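Local coordinates for alpha-L-rhamnosidase (Streptomyces avermitilis, PDB 3W5M), which hydrolyses terminal alpha-L-rhamnose residues from rhamnosides such as citrus flavonoids and gum arabic, and binds L-rhamnose through a calcium-dependent carbohydrate-binding module, at residues N303-E308 with A374-G379; S124-L129 with W421-G426; A120-A125 with R396-A401; E437-R442 with E562-F567. One frame throughout, in Å; residues are numbered along the deposited sequence.

Contact 1 of 4, residues N303-E308 with A374-G379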
loop_
_atom_site.group_PDB
_atom_site.type_symbol
_atom_site.label_atom_id
_atom_site.label_comp_id
_atom_site.label_asym_id
_atom_site.label_seq_id
_atom_site.Cartn_x
_atom_site.Cartn_y
_atom_site.Cartn_z
ATOM N N ASN A 303 15.222 15.554 7.228
ATOM C CA ASN A 303 16.322 16.537 7.081
ATOM C C ASN A 303 16.736 16.814 5.660
ATOM O O ASN A 303 16.462 16.036 4.763
ATOM C CB ASN A 303 17.543 16.082 7.892
ATOM C CG ASN A 303 17.308 16.143 9.395
ATOM O OD1 ASN A 303 17.130 17.202 9.966
ATOM N ND2 ASN A 303 17.298 14.992 10.039
ATOM N N GLN A 304 17.408 17.947 5.442
ATOM C CA GLN A 304 17.971 18.287 4.157
ATOM C C GLN A 304 19.449 17.903 4.038
ATOM O O GLN A 304 20.228 18.176 4.939
ATOM C CB GLN A 304 17.830 19.795 3.945
ATOM C CG GLN A 304 16.362 20.240 3.907
ATOM C CD GLN A 304 16.216 21.748 3.733
ATOM O OE1 GLN A 304 17.141 22.534 4.039
ATOM N NE2 GLN A 304 15.036 22.168 3.295
ATOM N N LEU A 305 19.809 17.254 2.935
ATOM C CA LEU A 305 21.204 16.864 2.661
ATOM C C LEU A 305 21.595 17.419 1.302
ATOM O O LEU A 305 20.779 17.442 0.385
ATOM C CB LEU A 305 21.354 15.342 2.715
ATOM C CG LEU A 305 21.380 14.654 4.086
ATOM C CD1 LEU A 305 20.081 14.733 4.859
ATOM C CD2 LEU A 305 21.672 13.170 3.822
ATOM N N ARG A 306 22.823 17.912 1.151
ATOM C CA ARG A 306 23.190 18.496 -0.136
ATOM C C ARG A 306 24.674 18.412 -0.385
ATOM O O ARG A 306 25.459 18.284 0.558
ATOM C CB ARG A 306 22.789 19.984 -0.239
ATOM C CG ARG A 306 23.621 20.900 0.655
ATOM C CD ARG A 306 23.104 22.350 0.613
ATOM N NE ARG A 306 22.894 22.871 -0.744
ATOM C CZ ARG A 306 23.808 23.503 -1.478
ATOM N NH1 ARG A 306 25.045 23.650 -1.026
ATOM N NH2 ARG A 306 23.479 23.953 -2.681
ATOM N N HIS A 307 25.010 18.546 -1.659
ATOM C CA HIS A 307 26.376 18.526 -2.137
ATOM C C HIS A 307 26.498 19.369 -3.403
ATOM O O HIS A 307 25.782 19.120 -4.386
ATOM C CB HIS A 307 26.752 17.092 -2.444
ATOM C CG HIS A 307 28.126 16.930 -3.014
ATOM N ND1 HIS A 307 29.260 17.380 -2.372
ATOM C CD2 HIS A 307 28.549 16.332 -4.151
ATOM C CE1 HIS A 307 30.326 17.074 -3.093
ATOM N NE2 HIS A 307 29.922 16.452 -4.185
ATOM N N GLU A 308 27.418 20.342 -3.395
ATOM C CA GLU A 308 27.792 21.042 -4.640
ATOM C C GLU A 308 29.041 20.444 -5.276
ATOM O O GLU A 308 29.916 19.912 -4.570
ATOM C CB GLU A 308 27.974 22.551 -4.425
ATOM C CG GLU A 308 26.637 23.246 -4.165
ATOM C CD GLU A 308 26.729 24.771 -4.109
ATOM O OE1 GLU A 308 27.471 25.362 -4.932
ATOM O OE2 GLU A 308 26.042 25.373 -3.239
ATOM N N ALA A 374 18.792 16.329 -1.257
ATOM C CA ALA A 374 17.661 15.418 -0.960
ATOM C C ALA A 374 17.056 15.692 0.402
ATOM O O ALA A 374 17.763 16.078 1.319
ATOM C CB ALA A 374 18.090 13.941 -1.083
ATOM N N TYR A 375 15.740 15.473 0.529
ATOM C CA TYR A 375 15.102 15.299 1.816
ATOM C C TYR A 375 15.207 13.821 2.131
ATOM O O TYR A 375 15.073 13.005 1.222
ATOM C CB TYR A 375 13.621 15.619 1.752
ATOM C CG TYR A 375 13.346 17.106 1.746
ATOM C CD1 TYR A 375 13.532 17.859 2.908
ATOM C CD2 TYR A 375 12.872 17.738 0.608
ATOM C CE1 TYR A 375 13.293 19.230 2.919
ATOM C CE2 TYR A 375 12.622 19.120 0.606
ATOM C CZ TYR A 375 12.837 19.846 1.774
ATOM O OH TYR A 375 12.626 21.229 1.838
ATOM N N VAL A 376 15.468 13.522 3.393
ATOM C CA VAL A 376 15.563 12.125 3.875
ATOM C C VAL A 376 14.701 11.947 5.129
ATOM O O VAL A 376 14.967 12.586 6.144
ATOM C CB VAL A 376 17.021 11.751 4.213
ATOM C CG1 VAL A 376 17.062 10.262 4.623
ATOM C CG2 VAL A 376 17.910 12.039 3.031
ATOM N N ALA A 377 13.687 11.064 5.074
ATOM C CA ALA A 377 12.690 10.930 6.159
ATOM C C ALA A 377 12.631 9.506 6.703
ATOM O O ALA A 377 13.103 8.607 6.044
ATOM C CB ALA A 377 11.282 11.281 5.626
ATOM N N PRO A 378 12.000 9.301 7.873
ATOM C CA PRO A 378 11.921 7.938 8.489
ATOM C C PRO A 378 11.152 6.857 7.727
ATOM O O PRO A 378 11.624 5.714 7.695
ATOM C CB PRO A 378 11.254 8.205 9.853
ATOM C CG PRO A 378 11.494 9.677 10.107
ATOM C CD PRO A 378 11.404 10.320 8.762
ATOM N N GLY A 379 9.968 7.174 7.157
ATOM C CA GLY A 379 9.175 6.192 6.387
ATOM C C GLY A 379 8.859 4.925 7.171
ATOM O O GLY A 379 8.630 4.968 8.379
HETATM O O HOH W 1 16.931 12.456 8.174
#

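Contact 2 of 4, residues S124-L129 with W421-G426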
loop_
_atom_site.group_PDB
_atom_site.type_symbol
_atom_site.label_atom_id
_atom_site.label_comp_id
_atom_site.label_asym_id
_atom_site.label_seq_id
_atom_site.Cartn_x
_atom_site.Cartn_y
_atom_site.Cartn_z
ATOM N N SER A 124 23.753 9.734 6.451
ATOM C CA SER A 124 22.660 10.185 7.328
ATOM C C SER A 124 22.967 11.598 7.797
ATOM O O SER A 124 24.135 11.984 7.846
ATOM C CB SER A 124 22.597 9.313 8.571
ATOM O OG SER A 124 21.979 8.067 8.335
ATOM N N ALA A 125 21.936 12.356 8.182
ATOM C CA ALA A 125 22.165 13.608 8.913
ATOM C C ALA A 125 22.788 13.266 10.283
ATOM O O ALA A 125 22.535 12.176 10.811
ATOM C CB ALA A 125 20.859 14.359 9.099
ATOM N N PRO A 126 23.610 14.179 10.851
ATOM C CA PRO A 126 24.275 13.892 12.130
ATOM C C PRO A 126 23.310 13.904 13.324
ATOM O O PRO A 126 22.152 14.330 13.175
ATOM C CB PRO A 126 25.306 15.025 12.225
ATOM C CG PRO A 126 24.630 16.160 11.529
ATOM C CD PRO A 126 23.966 15.523 10.348
ATOM N N ALA A 127 23.787 13.449 14.486
ATOM C CA ALA A 127 22.954 13.233 15.681
ATOM C C ALA A 127 22.103 14.434 16.146
ATOM O O ALA A 127 20.951 14.241 16.536
ATOM C CB ALA A 127 23.792 12.680 16.838
ATOM N N PRO A 128 22.655 15.663 16.094
ATOM C CA PRO A 128 21.851 16.829 16.471
ATOM C C PRO A 128 20.569 17.010 15.617
ATOM O O PRO A 128 19.621 17.673 16.054
ATOM C CB PRO A 128 22.811 18.010 16.234
ATOM C CG PRO A 128 24.181 17.439 16.328
ATOM C CD PRO A 128 24.086 15.997 15.905
ATOM N N LEU A 129 20.548 16.428 14.416
ATOM C CA LEU A 129 19.424 16.583 13.481
ATOM C C LEU A 129 18.483 15.358 13.448
ATOM O O LEU A 129 17.324 15.473 13.057
ATOM C CB LEU A 129 19.936 16.933 12.069
ATOM C CG LEU A 129 20.764 18.221 11.905
ATOM C CD1 LEU A 129 21.148 18.424 10.430
ATOM C CD2 LEU A 129 20.027 19.444 12.445
ATOM N N TRP A 421 29.133 15.597 1.987
ATOM C CA TRP A 421 27.791 16.210 1.975
ATOM C C TRP A 421 27.501 16.961 3.278
ATOM O O TRP A 421 28.076 16.672 4.335
ATOM C CB TRP A 421 26.701 15.110 1.746
ATOM C CG TRP A 421 26.625 14.599 0.318
ATOM C CD1 TRP A 421 27.675 14.142 -0.470
ATOM C CD2 TRP A 421 25.446 14.444 -0.468
ATOM N NE1 TRP A 421 27.212 13.747 -1.697
ATOM C CE2 TRP A 421 25.844 13.924 -1.725
ATOM C CE3 TRP A 421 24.078 14.714 -0.242
ATOM C CZ2 TRP A 421 24.929 13.652 -2.743
ATOM C CZ3 TRP A 421 23.171 14.430 -1.253
ATOM C CH2 TRP A 421 23.596 13.914 -2.486
ATOM N N ARG A 422 26.578 17.924 3.225
ATOM C CA ARG A 422 26.245 18.719 4.395
ATOM C C ARG A 422 24.730 18.649 4.647
ATOM O O ARG A 422 23.988 18.394 3.725
ATOM C CB ARG A 422 26.738 20.156 4.185
ATOM C CG ARG A 422 28.270 20.165 4.159
ATOM C CD ARG A 422 28.885 21.519 3.913
ATOM N NE ARG A 422 28.768 22.434 5.045
ATOM C CZ ARG A 422 29.390 22.307 6.217
ATOM N NH1 ARG A 422 30.175 21.265 6.475
ATOM N NH2 ARG A 422 29.212 23.237 7.143
ATOM N N ALA A 423 24.339 18.858 5.892
ATOM C CA ALA A 423 22.971 18.650 6.367
ATOM C C ALA A 423 22.458 19.789 7.222
ATOM O O ALA A 423 23.234 20.477 7.913
ATOM C CB ALA A 423 22.873 17.318 7.114
ATOM N N ALA A 424 21.137 19.990 7.178
ATOM C CA ALA A 424 20.438 20.987 8.004
ATOM C C ALA A 424 19.037 20.478 8.270
ATOM O O ALA A 424 18.523 19.653 7.492
ATOM C CB ALA A 424 20.373 22.321 7.304
ATOM N N SER A 425 18.401 21.005 9.317
ATOM C CA SER A 425 17.034 20.586 9.677
ATOM C C SER A 425 16.002 21.003 8.624
ATOM O O SER A 425 15.150 20.199 8.244
ATOM C CB SER A 425 16.667 21.087 11.081
ATOM O OG SER A 425 16.989 22.458 11.202
ATOM N N GLY A 426 16.085 22.238 8.121
ATOM C CA GLY A 426 15.092 22.694 7.131
ATOM C C GLY A 426 13.675 22.757 7.715
ATOM O O GLY A 426 13.524 22.736 8.913
#

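Contact 3 of 4, residues A120-A125 with R396-A401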
loop_
_atom_site.group_PDB
_atom_site.type_symbol
_atom_site.label_atom_id
_atom_site.label_comp_id
_atom_site.label_asym_id
_atom_site.label_seq_id
_atom_site.Cartn_x
_atom_site.Cartn_y
_atom_site.Cartn_z
ATOM N N ALA A 120 28.730 4.612 -4.349
ATOM C CA ALA A 120 28.154 5.538 -3.382
ATOM C C ALA A 120 28.251 4.979 -1.944
ATOM O O ALA A 120 28.338 3.765 -1.761
ATOM C CB ALA A 120 26.700 5.821 -3.761
ATOM N N LYS A 121 28.248 5.856 -0.942
ATOM C CA LYS A 121 28.179 5.461 0.475
ATOM C C LYS A 121 26.857 5.875 1.107
ATOM O O LYS A 121 26.304 6.949 0.790
ATOM C CB LYS A 121 29.302 6.115 1.297
ATOM C CG LYS A 121 30.685 6.141 0.665
ATOM C CD LYS A 121 31.307 4.772 0.533
ATOM C CE LYS A 121 32.821 4.921 0.371
ATOM N NZ LYS A 121 33.397 3.829 -0.458
ATOM N N TRP A 122 26.366 5.044 2.027
ATOM C CA TRP A 122 25.184 5.401 2.794
ATOM C C TRP A 122 25.497 6.572 3.701
ATOM O O TRP A 122 26.464 6.530 4.469
ATOM C CB TRP A 122 24.728 4.223 3.629
ATOM C CG TRP A 122 24.163 3.118 2.818
ATOM C CD1 TRP A 122 24.818 1.969 2.383
ATOM C CD2 TRP A 122 22.828 3.026 2.341
ATOM N NE1 TRP A 122 23.948 1.182 1.662
ATOM C CE2 TRP A 122 22.715 1.794 1.639
ATOM C CE3 TRP A 122 21.699 3.868 2.436
ATOM C CZ2 TRP A 122 21.531 1.393 1.026
ATOM C CZ3 TRP A 122 20.520 3.456 1.814
ATOM C CH2 TRP A 122 20.450 2.236 1.124
ATOM N N ILE A 123 24.666 7.616 3.649
ATOM C CA ILE A 123 24.853 8.751 4.539
ATOM C C ILE A 123 23.569 9.132 5.277
ATOM O O ILE A 123 22.451 8.937 4.765
ATOM C CB ILE A 123 25.401 9.995 3.820
ATOM C CG1 ILE A 123 24.431 10.463 2.718
ATOM C CG2 ILE A 123 26.828 9.773 3.311
ATOM C CD1 ILE A 123 24.859 11.765 2.064
ATOM N N SER A 124 23.753 9.734 6.451
ATOM C CA SER A 124 22.660 10.185 7.328
ATOM C C SER A 124 22.967 11.598 7.797
ATOM O O SER A 124 24.135 11.984 7.846
ATOM C CB SER A 124 22.597 9.313 8.571
ATOM O OG SER A 124 21.979 8.067 8.335
ATOM N N ALA A 125 21.936 12.356 8.182
ATOM C CA ALA A 125 22.165 13.608 8.913
ATOM C C ALA A 125 22.788 13.266 10.283
ATOM O O ALA A 125 22.535 12.176 10.811
ATOM C CB ALA A 125 20.859 14.359 9.099
ATOM N N ARG A 396 17.629 5.709 12.402
ATOM C CA ARG A 396 17.882 6.943 11.653
ATOM C C ARG A 396 17.810 6.628 10.183
ATOM O O ARG A 396 18.357 5.596 9.737
ATOM C CB ARG A 396 19.290 7.484 11.931
ATOM C CG ARG A 396 19.484 8.054 13.320
ATOM C CD ARG A 396 20.954 8.161 13.676
ATOM N NE ARG A 396 21.202 7.558 14.985
ATOM C CZ ARG A 396 21.492 6.271 15.172
ATOM N NH1 ARG A 396 21.585 5.452 14.134
ATOM N NH2 ARG A 396 21.700 5.801 16.395
ATOM N N PRO A 397 17.186 7.523 9.404
ATOM C CA PRO A 397 17.213 7.246 7.972
ATOM C C PRO A 397 18.533 7.556 7.262
ATOM O O PRO A 397 19.335 8.411 7.697
ATOM C CB PRO A 397 16.049 8.100 7.423
ATOM C CG PRO A 397 15.889 9.183 8.407
ATOM C CD PRO A 397 16.271 8.619 9.748
ATOM N N ALA A 398 18.744 6.858 6.158
ATOM C CA ALA A 398 19.948 6.986 5.379
ATOM C C ALA A 398 19.659 7.058 3.885
ATOM O O ALA A 398 18.681 6.498 3.412
ATOM C CB ALA A 398 20.911 5.820 5.699
ATOM N N LEU A 399 20.529 7.762 3.168
ATOM C CA LEU A 399 20.443 7.992 1.715
ATOM C C LEU A 399 21.604 7.318 0.978
ATOM O O LEU A 399 22.751 7.376 1.426
ATOM C CB LEU A 399 20.499 9.511 1.432
ATOM C CG LEU A 399 20.508 9.926 -0.039
ATOM C CD1 LEU A 399 19.178 9.691 -0.746
ATOM C CD2 LEU A 399 20.955 11.388 -0.187
ATOM N N LEU A 400 21.317 6.757 -0.195
ATOM C CA LEU A 400 22.348 6.296 -1.114
ATOM C C LEU A 400 22.069 6.927 -2.477
ATOM O O LEU A 400 20.966 6.802 -3.027
ATOM C CB LEU A 400 22.343 4.757 -1.206
ATOM C CG LEU A 400 23.489 4.109 -1.989
ATOM C CD1 LEU A 400 24.772 4.213 -1.165
ATOM C CD2 LEU A 400 23.171 2.659 -2.286
ATOM N N ALA A 401 23.035 7.673 -3.013
ATOM C CA ALA A 401 22.790 8.337 -4.315
ATOM C C ALA A 401 24.037 8.318 -5.199
ATOM O O ALA A 401 25.148 8.533 -4.705
ATOM C CB ALA A 401 22.317 9.771 -4.097
HETATM O O HOH W 2 19.378 11.129 7.969
#

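Contact 4 of 4, residues E437-R442 with E562-F567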
loop_
_atom_site.group_PDB
_atom_site.type_symbol
_atom_site.label_atom_id
_atom_site.label_comp_id
_atom_site.label_asym_id
_atom_site.label_seq_id
_atom_site.Cartn_x
_atom_site.Cartn_y
_atom_site.Cartn_z
ATOM N N GLU A 437 2.641 14.992 8.875
ATOM C CA GLU A 437 3.843 15.768 8.672
ATOM C C GLU A 437 3.628 17.161 9.262
ATOM O O GLU A 437 2.527 17.691 9.177
ATOM C CB GLU A 437 4.127 15.839 7.154
ATOM C CG GLU A 437 5.464 16.488 6.788
ATOM C CD GLU A 437 5.650 16.657 5.279
ATOM O OE1 GLU A 437 5.947 15.657 4.604
ATOM O OE2 GLU A 437 5.542 17.801 4.782
ATOM N N THR A 438 4.680 17.729 9.829
ATOM C CA THR A 438 4.645 19.050 10.452
ATOM C C THR A 438 5.696 19.839 9.714
ATOM O O THR A 438 6.839 19.409 9.609
ATOM C CB THR A 438 4.935 18.935 11.963
ATOM O OG1 THR A 438 3.938 18.102 12.564
ATOM C CG2 THR A 438 4.916 20.311 12.652
ATOM N N TYR A 439 5.313 20.999 9.170
ATOM C CA TYR A 439 6.176 21.753 8.292
ATOM C C TYR A 439 6.114 23.206 8.757
ATOM O O TYR A 439 5.017 23.741 8.913
ATOM C CB TYR A 439 5.625 21.696 6.863
ATOM C CG TYR A 439 6.476 22.327 5.761
ATOM C CD1 TYR A 439 6.515 23.717 5.575
ATOM C CD2 TYR A 439 7.226 21.515 4.867
ATOM C CE1 TYR A 439 7.256 24.281 4.554
ATOM C CE2 TYR A 439 7.972 22.077 3.835
ATOM C CZ TYR A 439 7.986 23.472 3.695
ATOM O OH TYR A 439 8.744 24.070 2.716
ATOM N N ASP A 440 7.269 23.819 8.969
ATOM C CA ASP A 440 7.343 25.239 9.358
ATOM C C ASP A 440 8.053 26.015 8.234
ATOM O O ASP A 440 9.264 25.881 8.015
ATOM C CB ASP A 440 8.035 25.338 10.721
ATOM C CG ASP A 440 8.061 26.778 11.306
ATOM O OD1 ASP A 440 7.720 27.750 10.593
ATOM O OD2 ASP A 440 8.453 26.896 12.489
ATOM N N ALA A 441 7.291 26.818 7.488
ATOM C CA ALA A 441 7.814 27.482 6.284
ATOM C C ALA A 441 8.851 28.539 6.639
ATOM O O ALA A 441 9.638 28.961 5.789
ATOM C CB ALA A 441 6.675 28.082 5.432
ATOM N N ARG A 442 8.869 28.932 7.903
ATOM C CA ARG A 442 9.876 29.894 8.363
ATOM C C ARG A 442 11.260 29.289 8.389
ATOM O O ARG A 442 12.259 30.010 8.348
ATOM C CB ARG A 442 9.522 30.398 9.730
ATOM C CG ARG A 442 8.285 31.306 9.686
ATOM C CD ARG A 442 7.812 31.624 11.079
ATOM N NE ARG A 442 7.679 30.412 11.859
ATOM C CZ ARG A 442 7.340 30.385 13.130
ATOM N NH1 ARG A 442 7.099 31.516 13.773
ATOM N NH2 ARG A 442 7.242 29.233 13.766
ATOM N N GLU A 562 2.431 21.112 0.366
ATOM C CA GLU A 562 2.120 19.768 -0.115
ATOM C C GLU A 562 2.968 18.788 0.684
ATOM O O GLU A 562 4.174 18.760 0.499
ATOM C CB GLU A 562 2.451 19.656 -1.601
ATOM C CG GLU A 562 1.371 20.280 -2.493
ATOM C CD GLU A 562 1.787 20.403 -3.941
ATOM O OE1 GLU A 562 2.976 20.679 -4.211
ATOM O OE2 GLU A 562 0.928 20.233 -4.823
ATOM N N PRO A 563 2.358 17.990 1.561
ATOM C CA PRO A 563 3.191 17.022 2.320
ATOM C C PRO A 563 3.988 16.079 1.409
ATOM O O PRO A 563 3.580 15.816 0.260
ATOM C CB PRO A 563 2.157 16.238 3.137
ATOM C CG PRO A 563 0.984 17.177 3.250
ATOM C CD PRO A 563 0.931 17.900 1.936
ATOM N N ARG A 564 5.111 15.560 1.903
ATOM C CA ARG A 564 5.926 14.646 1.080
ATOM C C ARG A 564 6.063 13.242 1.703
ATOM O O ARG A 564 6.217 12.265 0.984
ATOM C CB ARG A 564 7.341 15.199 0.876
ATOM C CG ARG A 564 7.473 16.358 -0.090
ATOM C CD ARG A 564 8.755 17.121 0.259
ATOM N NE ARG A 564 9.158 18.154 -0.713
ATOM C CZ ARG A 564 9.080 19.465 -0.475
ATOM N NH1 ARG A 564 8.571 19.910 0.670
ATOM N NH2 ARG A 564 9.485 20.342 -1.408
ATOM N N PHE A 565 6.081 13.167 3.026
ATOM C CA PHE A 565 6.511 11.924 3.691
ATOM C C PHE A 565 5.464 11.321 4.596
ATOM O O PHE A 565 5.762 10.705 5.658
ATOM C CB PHE A 565 7.839 12.171 4.408
ATOM C CG PHE A 565 8.907 12.649 3.477
ATOM C CD1 PHE A 565 9.352 11.814 2.447
ATOM C CD2 PHE A 565 9.450 13.936 3.595
ATOM C CE1 PHE A 565 10.326 12.231 1.562
ATOM C CE2 PHE A 565 10.447 14.344 2.724
ATOM C CZ PHE A 565 10.878 13.504 1.701
ATOM N N THR A 566 4.218 11.511 4.190
ATOM C CA THR A 566 3.099 10.914 4.937
ATOM C C THR A 566 2.017 10.605 3.916
ATOM O O THR A 566 2.097 11.053 2.784
ATOM C CB THR A 566 2.544 11.857 6.039
ATOM O OG1 THR A 566 1.582 11.138 6.805
ATOM C CG2 THR A 566 1.856 13.057 5.415
ATOM N N PHE A 567 1.031 9.804 4.304
ATOM C CA PHE A 567 -0.187 9.658 3.498
ATOM C C PHE A 567 -1.338 9.301 4.394
ATOM O O PHE A 567 -1.118 8.755 5.471
ATOM C CB PHE A 567 -0.047 8.644 2.340
ATOM C CG PHE A 567 0.036 7.200 2.766
ATOM C CD1 PHE A 567 1.285 6.601 3.034
ATOM C CD2 PHE A 567 -1.105 6.400 2.784
ATOM C CE1 PHE A 567 1.345 5.249 3.384
ATOM C CE2 PHE A 567 -1.046 5.057 3.154
ATOM C CZ PHE A 567 0.186 4.483 3.426
HETATM O O HOH W 3 6.473 18.971 2.248
HETATM O O HOH W 4 10.481 22.557 1.252
HETATM O O HOH W 5 7.816 22.557 0.052
#

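Contact 1 of 4, residues N303-E308 with A374-G379
Gln304 and Tyr375 both set CG beside the backbone N and opposite the carbonyl carbon (chi1 -63° and -78°), a shared torsion that lays the two side chains alongside each other, pointing the same way. They belong to adjacent antiparallel strands in the larger sheet of a beta-sandwich, consistent with the galactose-binding-like jelly roll of the rhamnosidase N-terminal domain. The two form a non-hydrogen-bonded pair, with CA atoms 4.8 Å apart. Beyond CG the glutamine runs extended: its CG rests 3.4 Å from Tyr375 CE1, and Gln304 NE2 donates to Tyr375 OH at 3.0 Å, the hydroxyl oxygen lying close to the amide plane. The amide is turned 55° against the phenol ring. Gln304 OE1 bonds to Thr445 OG1, so both ends of the buried amide are engaged and its rotation is fixed, while Trp448 meets the tyrosine ring edge-to-face.

On the other face of the sheet Leu305 and Val376 cross at about a right angle. Both leucine methyls reach Val376 CG2, with Leu305 CD1 at 3.9 Å, and Leu399 of the second sheet packs against Val376 and Ala374. The backbone ladder is firm at Leu305, whose N bonds to Ala374 O at 2.9 Å and whose O receives Ala374 N at 2.8 Å. It slackens at Asn303: Val376 N still reaches Asn303 O, but the return bond from Asn303 N to Val376 O is weak. A water reinforces this end, accepting from Asn303 ND2, which also bonds to Leu129 O, and donating to Val376 O at 2.8 Å.

Contact 2 of 4, residues S124-L129 with W421-G426
Leu129 spreads its two methyl branches along the backbone of Ala423, Ala424 and Ser425, the principal bump in a contact that no hydrogen bond crosses. It belongs to the short helix 127-130, which has Pro126 at its N-cap position, and it packs against strand 422-424 in the seven-stranded sheet of what is probably a jelly roll. A backbone bond from Leu129 N to Pro126 O (2.9 Å) curls the chain tightly enough to bring proline and leucine to the same strand. With CG beside its backbone N (chi1 -60°), Leu129 turns CD1 onto the peptide between Ala423 and Ala424, 3.6 Å from Ala424 CA, and CD2 toward Ser425.

The strand answers with a smaller bump. Ala423 CB projects into a hollow walled by Ala125 CB at 4.1 Å, Pro126 CD at 3.9 Å and Leu129 CD1, also at 3.9 Å. Leu459, from the neighbouring strand 459-463, touches both Pro126 and Leu129 and adds to this apolar patch. Replacing Leu129 by an alanine would remove both branches and would probably leave a gap over the Ala423-Ala424 peptide, with Ala423 CB losing one wall of its hollow.

The other branch ends at exposed Ser425, which takes part through carbon and backbone, with Leu129 CD2 lying 3.9 Å from Ser425 N and 4.0 Å from Ser425 CB.

Contact 3 of 4, residues A120-A125 with R396-A401
The Trp122 indole receives Leu400 on one face: Leu400 CB stands 3.7 Å from the centroid of the six-membered ring and 9° off its normal, a CH-pi contact. In the plane of the indole, at its edge, lies Ala398 O, and Ala398 CB comes within 3.9 Å of Trp122 CE3 at an oblique approach. With CG anti to the backbone N (chi1 -172°), Leu400 carries its fork over to the indole and Ala120. CD2 follows the ring face toward Trp122 CZ2 and CE2, whereas CD1 tucks against the preceding backbone, 3.5 Å from Lys121 C, and touches Ala120 CB.

Beyond the ring the two segments join through a single antiparallel bridge. Ile123 N donates to Leu399 O at 2.9 Å and Ile123 O accepts from Leu399 N at 2.8 Å, each bond nearly straight and in the plane of the accepting carbonyl. One residue further on, Ser124 OG takes over from the backbone, donating to Pro397 O at 2.7 Å from above that carbonyl's plane. A water also donates to Pro397 O, at 2.7 Å, and accepts from Ala125 N, so this oxygen receives two bonds and the backbone pairing is prolonged by one water-bridged step.

The bridge lies where the two layers of the beta-sandwich meet. Strand 123-124 is the outermost member of the seven-stranded sheet, pairing with strand 459-463, whereas strand 398-407 runs beside strand 316-326 in the five-stranded sheet; Trp122 reaches across to Thr324 and Leu326 of the latter.

Contact 4 of 4, residues E437-R442 with E562-F567
Glu437 OE1 is gripped by two successive backbone N-H groups, Arg564 N at 2.8 Å and Phe565 N at 3.0 Å. The first arrives on the syn side, 27° out of the carboxylate plane; the second comes almost head-on to the C-O bond. With CG anti to its backbone N (chi1 -173°) and the chain extended, Glu437 reaches from strand 436-440, near the edge of the large sheet, into the loop after strand 559-561 in the concanavalin-like domain. Its CB packs 4.0 Å from Thr566 CG2.

Glu437 OE2 bonds to Tyr561 OH and accepts a hydrogen bond from a water at 2.9 Å; the same water accepts from Arg564 NH1. That guanidinium, salt-bridged through NE to Glu330, presents its edge to Tyr439 CE2, the two planes only 14° apart. Another water links NH1 to Tyr439 OH, which also bonds to Glu444.

A glutamine in place of Glu437 could still offer one oxygen to the two loop N-H groups but would lose the negative charge, and would probably leave Tyr561 OH and the water facing an NH2 instead of an acceptor. So many donors, with an arginine one water away, would probably keep the buried carboxylate ionised.

Overall arrangement
Following the chain from the N terminus, segments 120-125 and 124-129, sharing Ser124 and Ala125, open contacts 3 and 2. The long excursion that follows includes the CBM67 module and returns at 303-308. Contact 1 then closes a loop of 65 residues within the spans of contacts 3 and 2, which close in turn at 396-401 and 421-426 and so overlap rather than nest. Contact 1 pairs two strands within one sheet; contact 2 ties the early chain onto that sheet, and contact 3 bridges the sandwich's two sheets. Contact 4 follows, joining strand 436-440 of the ten-stranded sheet to the loop after strand 559-561, at its other edge; Phe565 and Arg564 pack on Tyr375, linking it to contact 1.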